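Local coordinates for NTF2-like Protein (PDB 3DMC) that is of unknown function but belongs to the SnoaL-like family of the NTF2 clan, whose cone-shaped fold often encloses a ligand-binding or catalytic pocket, at residues Met36-Met47 with Arg116-Phe127. Residues are numbered along the deposited sequence; the frame is centred on the assembly and turned at random.
Sequences MLTEDFTFWFPM and RGDKICSYREYF
T42, F43 and W44 pair with S122, Y123 and R124 where strands 41-45 and 119-127 run side by side, 4.6 Å apart at 7°, as the one parallel pairing in the otherwise antiparallel, curved sheet of this NTF2-like fold. Y123 bonds through its N to T42 O and through its O to W44 N, and W44 O in turn receives E125 N, the staggered pattern of parallel strands. The pairing is interrupted by a type I turn from T38 to F41, before which L37 bridges I120. That corner is held by a salt bridge: R116 meets the D40 carboxylate end-on, NH1 to OD1 at 2.8 Å and NH2 to OD2 at 2.9 Å, the two planes turned 48° apart. D40 OD1 also accepts from T38 OG1 of its own segment, so two donors grip this oxygen and limit the rotation of the carboxylate, while C121 CB lies over one face of the guanidinium.

On the face packed by helices 9-27 and 57-69, with CG anti to the backbone N (chi1 179°), the F41 ring reaches across to strand 119-127; CZ meets Y123 CB at 3.5 Å, and L37 CD1 covers one ring face. F63 of helix 57-69 meets the F45 ring edge-to-face. On the opposite face R124 NH1 bonds S122 OG, its NH2 reaches S112 and D114, and its NE forms a salt bridge with E93 of the second subunit.

E125 OE1, held by Y123 OH of its own strand, lies in plane at the edge of the F45 ring. F127 turns its edge to the face of F45 and offers its own face to P46, whose CG sits 3.8 Å from the F127 ring centroid in a CH-pi contact.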
HETATM    1  N   MSE A  36       5.916  18.556  10.638  1.00 16.32           N
HETATM    2  CA  MSE A  36       4.898  17.721  11.259  1.00 15.78           C
HETATM    3  C   MSE A  36       5.433  16.367  11.641  1.00 13.62           C
HETATM    4  O   MSE A  36       4.688  15.529  12.151  1.00 14.37           O
HETATM    5  CB  MSE A  36       3.702  17.528  10.339  1.00 17.08           C
HETATM    6  CG  MSE A  36       2.653  18.587  10.494  1.00 21.53           C
HETATM    7 SE   MSE A  36       1.278  17.948   9.368  0.75 23.34          SE
HETATM    8  CE  MSE A  36       0.399  16.647  10.573  1.00 16.98           C
ATOM      9  N   LEU A  37       6.720  16.156  11.395  1.00 12.32           N
ATOM     10  CA  LEU A  37       7.349  14.852  11.688  1.00 13.58           C
ATOM     11  C   LEU A  37       8.005  14.837  13.071  1.00 15.09           C
ATOM     12  O   LEU A  37       8.608  15.818  13.504  1.00 16.54           O
ATOM     13  CB  LEU A  37       8.375  14.487  10.599  1.00 14.98           C
ATOM     14  CG  LEU A  37       7.905  14.689   9.160  1.00  9.40           C
ATOM     15  CD1 LEU A  37       8.956  14.254   8.140  1.00 12.92           C
ATOM     16  CD2 LEU A  37       6.610  13.903   8.942  1.00  9.04           C
ATOM     17  N   THR A  38       7.873  13.707  13.751  1.00 15.90           N
ATOM     18  CA  THR A  38       8.480  13.498  15.069  1.00 14.15           C
ATOM     19  C   THR A  38      10.001  13.381  14.946  1.00 14.96           C
ATOM     20  O   THR A  38      10.555  13.098  13.885  1.00 14.21           O
ATOM     21  CB  THR A  38       7.928  12.240  15.785  1.00 12.74           C
ATOM     22  OG1 THR A  38       8.272  11.084  15.027  1.00 13.81           O
ATOM     23  CG2 THR A  38       6.448  12.325  16.022  1.00 16.22           C
ATOM     24  N   GLU A  39      10.700  13.601  16.054  1.00 15.38           N
ATOM     25  CA  GLU A  39      12.151  13.587  16.015  1.00 17.39           C
ATOM     26  C   GLU A  39      12.700  12.199  15.688  1.00 17.09           C
ATOM     27  O   GLU A  39      13.813  12.064  15.173  1.00 19.29           O
ATOM     28  CB  GLU A  39      12.749  14.083  17.344  1.00 19.64           C
ATOM     29  CG  GLU A  39      12.389  15.533  17.670  1.00 28.80           C
ATOM     30  CD  GLU A  39      12.718  16.495  16.531  1.00 38.46           C
ATOM     31  OE1 GLU A  39      13.874  16.504  16.048  1.00 42.24           O
ATOM     32  OE2 GLU A  39      11.812  17.255  16.118  1.00 42.86           O
ATOM     33  N   ASP A  40      11.904  11.185  16.008  1.00 16.45           N
ATOM     34  CA  ASP A  40      12.290   9.777  15.805  1.00 15.56           C
ATOM     35  C   ASP A  40      11.649   9.229  14.527  1.00 13.72           C
ATOM     36  O   ASP A  40      11.541   8.029  14.334  1.00 11.13           O
ATOM     37  CB  ASP A  40      11.952   8.877  17.002  1.00 14.84           C
ATOM     38  CG  ASP A  40      10.470   8.798  17.305  1.00 14.73           C
ATOM     39  OD1 ASP A  40       9.695   9.686  16.859  1.00 15.34           O
ATOM     40  OD2 ASP A  40      10.064   7.864  18.031  1.00 19.52           O
ATOM     41  N   PHE A  41      11.255  10.155  13.669  1.00 15.10           N
ATOM     42  CA  PHE A  41      10.610   9.812  12.385  1.00 14.39           C
ATOM     43  C   PHE A  41      11.426   8.772  11.608  1.00 14.14           C
ATOM     44  O   PHE A  41      12.639   8.912  11.468  1.00 16.17           O
ATOM     45  CB  PHE A  41      10.460  11.068  11.521  1.00 13.84           C
ATOM     46  CG  PHE A  41       9.839  10.806  10.172  1.00 13.08           C
ATOM     47  CD1 PHE A  41       8.479  10.601  10.061  1.00 12.45           C
ATOM     48  CD2 PHE A  41      10.622  10.774   9.008  1.00 16.37           C
ATOM     49  CE1 PHE A  41       7.890  10.367   8.789  1.00 10.66           C
ATOM     50  CE2 PHE A  41      10.038  10.555   7.737  1.00 12.33           C
ATOM     51  CZ  PHE A  41       8.665  10.342   7.653  1.00  9.72           C
ATOM     52  N   THR A  42      10.750   7.737  11.098  1.00 12.06           N
ATOM     53  CA  THR A  42      11.413   6.777  10.189  1.00  8.77           C
ATOM     54  C   THR A  42      10.591   6.641   8.937  1.00 11.83           C
ATOM     55  O   THR A  42       9.397   6.944   8.920  1.00 10.57           O
ATOM     56  CB  THR A  42      11.547   5.374  10.778  1.00 14.53           C
ATOM     57  OG1 THR A  42      10.258   4.728  10.796  1.00 14.69           O
ATOM     58  CG2 THR A  42      12.166   5.400  12.162  1.00 13.54           C
ATOM     59  N   PHE A  43      11.253   6.255   7.872  1.00 11.17           N
ATOM     60  CA  PHE A  43      10.528   6.067   6.597  1.00 12.63           C
ATOM     61  C   PHE A  43      11.136   4.904   5.864  1.00 11.99           C
ATOM     62  O   PHE A  43      12.343   4.684   5.886  1.00 14.90           O
ATOM     63  CB  PHE A  43      10.484   7.321   5.709  1.00 13.88           C
ATOM     64  CG  PHE A  43      11.842   7.851   5.262  1.00 15.08           C
ATOM     65  CD1 PHE A  43      12.646   8.583   6.129  1.00 14.41           C
ATOM     66  CD2 PHE A  43      12.295   7.666   3.981  1.00 19.28           C
ATOM     67  CE1 PHE A  43      13.870   9.078   5.708  1.00 15.81           C
ATOM     68  CE2 PHE A  43      13.521   8.153   3.573  1.00 17.18           C
ATOM     69  CZ  PHE A  43      14.298   8.865   4.449  1.00 15.56           C
ATOM     70  N   TRP A  44      10.262   4.152   5.225  1.00  8.68           N
ATOM     71  CA  TRP A  44      10.668   2.977   4.434  1.00  8.72           C
ATOM     72  C   TRP A  44      10.349   3.245   2.953  1.00  8.36           C
ATOM     73  O   TRP A  44       9.261   3.703   2.612  1.00  9.64           O
ATOM     74  CB  TRP A  44       9.889   1.737   4.899  1.00  8.15           C
ATOM     75  CG  TRP A  44      10.698   0.553   5.282  1.00 11.56           C
ATOM     76  CD1 TRP A  44      11.022   0.168   6.550  1.00 15.18           C
ATOM     77  CD2 TRP A  44      11.258  -0.437   4.408  1.00 13.48           C
ATOM     78  NE1 TRP A  44      11.761  -0.974   6.516  1.00 19.33           N
ATOM     79  CE2 TRP A  44      11.926  -1.372   5.216  1.00 15.62           C
ATOM     80  CE3 TRP A  44      11.287  -0.606   3.028  1.00 11.39           C
ATOM     81  CZ2 TRP A  44      12.600  -2.474   4.689  1.00 11.62           C
ATOM     82  CZ3 TRP A  44      11.959  -1.717   2.499  1.00 13.12           C
ATOM     83  CH2 TRP A  44      12.622  -2.624   3.339  1.00 15.27           C
ATOM     84  N   PHE A  45      11.310   2.936   2.095  1.00 11.06           N
ATOM     85  CA  PHE A  45      11.185   3.152   0.654  1.00 10.79           C
ATOM     86  C   PHE A  45      11.705   1.916  -0.128  1.00  8.81           C
ATOM     87  O   PHE A  45      12.569   1.207   0.325  1.00 10.22           O
ATOM     88  CB  PHE A  45      11.897   4.465   0.288  1.00 10.46           C
ATOM     89  CG  PHE A  45      11.713   4.906  -1.135  1.00 10.17           C
ATOM     90  CD1 PHE A  45      10.612   5.657  -1.509  1.00  9.68           C
ATOM     91  CD2 PHE A  45      12.666   4.594  -2.099  1.00  9.23           C
ATOM     92  CE1 PHE A  45      10.459   6.083  -2.825  1.00  9.34           C
ATOM     93  CE2 PHE A  45      12.511   5.009  -3.408  1.00 12.62           C
ATOM     94  CZ  PHE A  45      11.413   5.755  -3.771  1.00 12.03           C
ATOM     95  N   PRO A  46      11.124   1.627  -1.307  1.00  8.41           N
ATOM     96  CA  PRO A  46      11.372   0.297  -1.846  1.00  7.96           C
ATOM     97  C   PRO A  46      12.717   0.016  -2.462  1.00 10.34           C
ATOM     98  O   PRO A  46      13.145  -1.133  -2.477  1.00 13.63           O
ATOM     99  CB  PRO A  46      10.278   0.150  -2.922  1.00 10.53           C
ATOM    100  CG  PRO A  46       9.218   1.121  -2.503  1.00 10.16           C
ATOM    101  CD  PRO A  46       9.967   2.274  -1.945  1.00  9.99           C
HETATM  102  N   MSE A  47      13.355   1.052  -2.986  1.00 10.70           N
HETATM  103  CA  MSE A  47      14.563   0.870  -3.803  1.00 12.79           C
HETATM  104  C   MSE A  47      15.475   2.070  -3.834  1.00 13.87           C
HETATM  105  O   MSE A  47      15.118   3.190  -3.488  1.00 12.21           O
HETATM  106  CB  MSE A  47      14.199   0.473  -5.254  1.00 12.79           C
HETATM  107  CG  MSE A  47      13.549   1.552  -6.063  1.00 16.29           C
HETATM  108 SE   MSE A  47      13.140   0.920  -7.900  0.75 20.20          SE
HETATM  109  CE  MSE A  47      14.314   2.024  -8.991  1.00 15.87           C
ATOM    110  N   ARG A 116       1.309  10.081  15.857  1.00 13.92           N
ATOM    111  CA  ARG A 116       1.565  10.235  17.291  1.00 18.20           C
ATOM    112  C   ARG A 116       1.273  11.668  17.727  1.00 15.23           C
ATOM    113  O   ARG A 116       2.046  12.600  17.454  1.00 15.64           O
ATOM    114  CB  ARG A 116       2.993   9.834  17.645  1.00 18.33           C
ATOM    115  CG  ARG A 116       3.235   9.756  19.162  1.00 20.19           C
ATOM    116  CD  ARG A 116       4.727   9.813  19.530  1.00 22.06           C
ATOM    117  NE  ARG A 116       5.421   8.667  18.973  1.00 16.66           N
ATOM    118  CZ  ARG A 116       6.640   8.698  18.446  1.00 15.11           C
ATOM    119  NH1 ARG A 116       7.335   9.817  18.416  1.00 20.56           N
ATOM    120  NH2 ARG A 116       7.149   7.591  17.941  1.00 17.83           N
ATOM    121  N   GLY A 117       0.148  11.823  18.404  1.00 16.21           N
ATOM    122  CA  GLY A 117      -0.296  13.155  18.839  1.00 17.49           C
ATOM    123  C   GLY A 117      -0.639  14.010  17.646  1.00 16.60           C
ATOM    124  O   GLY A 117      -1.441  13.625  16.799  1.00 17.51           O
ATOM    125  N   ASP A 118       0.018  15.149  17.568  1.00 18.59           N
ATOM    126  CA  ASP A 118      -0.251  16.137  16.528  1.00 19.33           C
ATOM    127  C   ASP A 118       0.767  15.992  15.419  1.00 16.42           C
ATOM    128  O   ASP A 118       0.873  16.827  14.528  1.00 17.48           O
ATOM    129  CB  ASP A 118      -0.300  17.567  17.086  1.00 20.86           C
ATOM    130  CG  ASP A 118       1.009  18.022  17.691  1.00 26.98           C
ATOM    131  OD1 ASP A 118       1.782  17.168  18.198  1.00 37.99           O
ATOM    132  OD2 ASP A 118       1.256  19.242  17.676  1.00 38.89           O
ATOM    133  N   LYS A 119       1.485  14.872  15.474  1.00 16.42           N
ATOM    134  CA  LYS A 119       2.538  14.568  14.488  1.00 15.44           C
ATOM    135  C   LYS A 119       2.481  13.165  13.859  1.00 14.10           C
ATOM    136  O   LYS A 119       1.731  12.286  14.279  1.00 13.04           O
ATOM    137  CB  LYS A 119       3.922  14.794  15.111  1.00 15.70           C
ATOM    138  CG  LYS A 119       4.204  16.266  15.376  1.00 19.40           C
ATOM    139  CD  LYS A 119       5.451  16.518  16.165  1.00 27.14           C
ATOM    140  CE  LYS A 119       5.574  18.002  16.497  1.00 34.65           C
ATOM    141  NZ  LYS A 119       6.804  18.298  17.286  1.00 42.82           N
ATOM    142  N   ILE A 120       3.361  13.016  12.875  1.00 13.84           N
ATOM    143  CA  ILE A 120       3.589  11.752  12.121  1.00 14.16           C
ATOM    144  C   ILE A 120       4.952  11.188  12.477  1.00 12.15           C
ATOM    145  O   ILE A 120       5.979  11.899  12.389  1.00 12.14           O
ATOM    146  CB  ILE A 120       3.491  12.001  10.587  1.00 12.10           C
ATOM    147  CG1 ILE A 120       2.055  12.431  10.227  1.00 16.09           C
ATOM    148  CG2 ILE A 120       3.983  10.778   9.765  1.00 14.64           C
ATOM    149  CD1 ILE A 120       1.926  13.111   8.851  1.00 15.88           C
ATOM    150  N   CYS A 121       4.963   9.905  12.867  1.00 11.97           N
ATOM    151  CA  CYS A 121       6.185   9.266  13.395  1.00 12.00           C
ATOM    152  C   CYS A 121       6.796   8.246  12.438  1.00 11.46           C
ATOM    153  O   CYS A 121       7.946   7.837  12.568  1.00 11.76           O
ATOM    154  CB  CYS A 121       5.923   8.615  14.772  1.00 14.73           C
ATOM    155  SG  CYS A 121       4.557   7.441  14.851  1.00 16.05           S
ATOM    156  N   SER A 122       6.052   7.877  11.407  1.00  9.79           N
ATOM    157  CA  SER A 122       6.656   7.008  10.387  1.00  9.15           C
ATOM    158  C   SER A 122       5.876   7.051   9.079  1.00  9.30           C
ATOM    159  O   SER A 122       4.717   7.459   9.034  1.00  8.05           O
ATOM    160  CB  SER A 122       6.750   5.569  10.872  1.00 11.30           C
ATOM    161  OG  SER A 122       5.454   5.041  11.075  1.00 14.18           O
ATOM    162  N   TYR A 123       6.577   6.595   8.055  1.00 10.59           N
ATOM    163  CA  TYR A 123       6.137   6.656   6.671  1.00  8.48           C
ATOM    164  C   TYR A 123       6.608   5.418   5.934  1.00 10.56           C
ATOM    165  O   TYR A 123       7.729   4.999   6.091  1.00  8.72           O
ATOM    166  CB  TYR A 123       6.756   7.932   6.072  1.00 11.47           C
ATOM    167  CG  TYR A 123       6.696   8.159   4.580  1.00 13.19           C
ATOM    168  CD1 TYR A 123       7.445   7.389   3.680  1.00 12.22           C
ATOM    169  CD2 TYR A 123       5.946   9.194   4.074  1.00 14.99           C
ATOM    170  CE1 TYR A 123       7.426   7.654   2.303  1.00  9.31           C
ATOM    171  CE2 TYR A 123       5.908   9.459   2.721  1.00 12.40           C
ATOM    172  CZ  TYR A 123       6.666   8.713   1.838  1.00  7.85           C
ATOM    173  OH  TYR A 123       6.582   9.020   0.499  1.00 16.10           O
ATOM    174  N   ARG A 124       5.728   4.858   5.109  1.00  8.64           N
ATOM    175  CA  ARG A 124       6.048   3.723   4.270  1.00  9.41           C
ATOM    176  C   ARG A 124       5.403   3.940   2.921  1.00 11.69           C
ATOM    177  O   ARG A 124       4.205   4.279   2.859  1.00  9.50           O
ATOM    178  CB  ARG A 124       5.504   2.426   4.865  1.00  9.14           C
ATOM    179  CG  ARG A 124       6.122   2.066   6.236  1.00  9.79           C
ATOM    180  CD  ARG A 124       5.238   1.057   7.015  1.00 10.51           C
ATOM    181  NE  ARG A 124       3.972   1.676   7.373  1.00 11.21           N
ATOM    182  CZ  ARG A 124       3.846   2.541   8.361  1.00 11.60           C
ATOM    183  NH1 ARG A 124       4.902   2.783   9.145  1.00 11.76           N
ATOM    184  NH2 ARG A 124       2.681   3.109   8.588  1.00 12.60           N
ATOM    185  N   GLU A 125       6.225   3.781   1.892  1.00  9.72           N
ATOM    186  CA  GLU A 125       5.820   3.913   0.495  1.00  9.76           C
ATOM    187  C   GLU A 125       5.879   2.605  -0.276  1.00  8.31           C
ATOM    188  O   GLU A 125       6.845   1.831  -0.201  1.00  9.69           O
ATOM    189  CB  GLU A 125       6.640   5.004  -0.215  1.00 10.27           C
ATOM    190  CG  GLU A 125       6.139   5.218  -1.647  1.00  7.31           C
ATOM    191  CD  GLU A 125       6.698   6.430  -2.363  1.00 16.17           C
ATOM    192  OE1 GLU A 125       7.151   7.392  -1.708  1.00 14.38           O
ATOM    193  OE2 GLU A 125       6.654   6.405  -3.618  1.00 17.45           O
ATOM    194  N   TYR A 126       4.793   2.381  -1.022  1.00  7.08           N
ATOM    195  CA  TYR A 126       4.623   1.180  -1.864  1.00  6.77           C
ATOM    196  C   TYR A 126       4.243   1.590  -3.297  1.00  6.70           C
ATOM    197  O   TYR A 126       3.453   2.527  -3.492  1.00  9.84           O
ATOM    198  CB  TYR A 126       3.507   0.281  -1.319  1.00  7.85           C
ATOM    199  CG  TYR A 126       3.610  -0.141   0.134  1.00  7.29           C
ATOM    200  CD1 TYR A 126       3.222   0.716   1.184  1.00  9.01           C
ATOM    201  CD2 TYR A 126       4.087  -1.415   0.472  1.00  7.78           C
ATOM    202  CE1 TYR A 126       3.276   0.305   2.505  1.00  7.17           C
ATOM    203  CE2 TYR A 126       4.176  -1.822   1.825  1.00 10.12           C
ATOM    204  CZ  TYR A 126       3.775  -0.938   2.838  1.00  9.28           C
ATOM    205  OH  TYR A 126       3.845  -1.345   4.165  1.00 12.06           O
ATOM    206  N   PHE A 127       4.811   0.893  -4.279  1.00  8.11           N
ATOM    207  CA  PHE A 127       4.561   1.154  -5.720  1.00  8.79           C
ATOM    208  C   PHE A 127       3.483   0.199  -6.239  1.00  8.73           C
ATOM    209  O   PHE A 127       3.592  -1.012  -6.045  1.00  8.91           O
ATOM    210  CB  PHE A 127       5.825   0.902  -6.585  1.00 10.91           C
ATOM    211  CG  PHE A 127       7.063   1.693  -6.197  1.00 14.57           C
ATOM    212  CD1 PHE A 127       6.972   2.868  -5.479  1.00  9.56           C
ATOM    213  CD2 PHE A 127       8.307   1.289  -6.645  1.00 17.13           C
ATOM    214  CE1 PHE A 127       8.136   3.621  -5.164  1.00 17.96           C
ATOM    215  CE2 PHE A 127       9.462   2.016  -6.354  1.00 18.41           C
ATOM    216  CZ  PHE A 127       9.380   3.180  -5.611  1.00 17.85           C
TER
HETATM  217  O   HOH W   1       9.304  16.982  15.818  1.00 28.39           O
HETATM  218  O   HOH W   2       9.252   6.400  14.505  1.00 18.81           O
HETATM  219  O   HOH W   3       9.246   3.505   8.459  1.00 17.69           O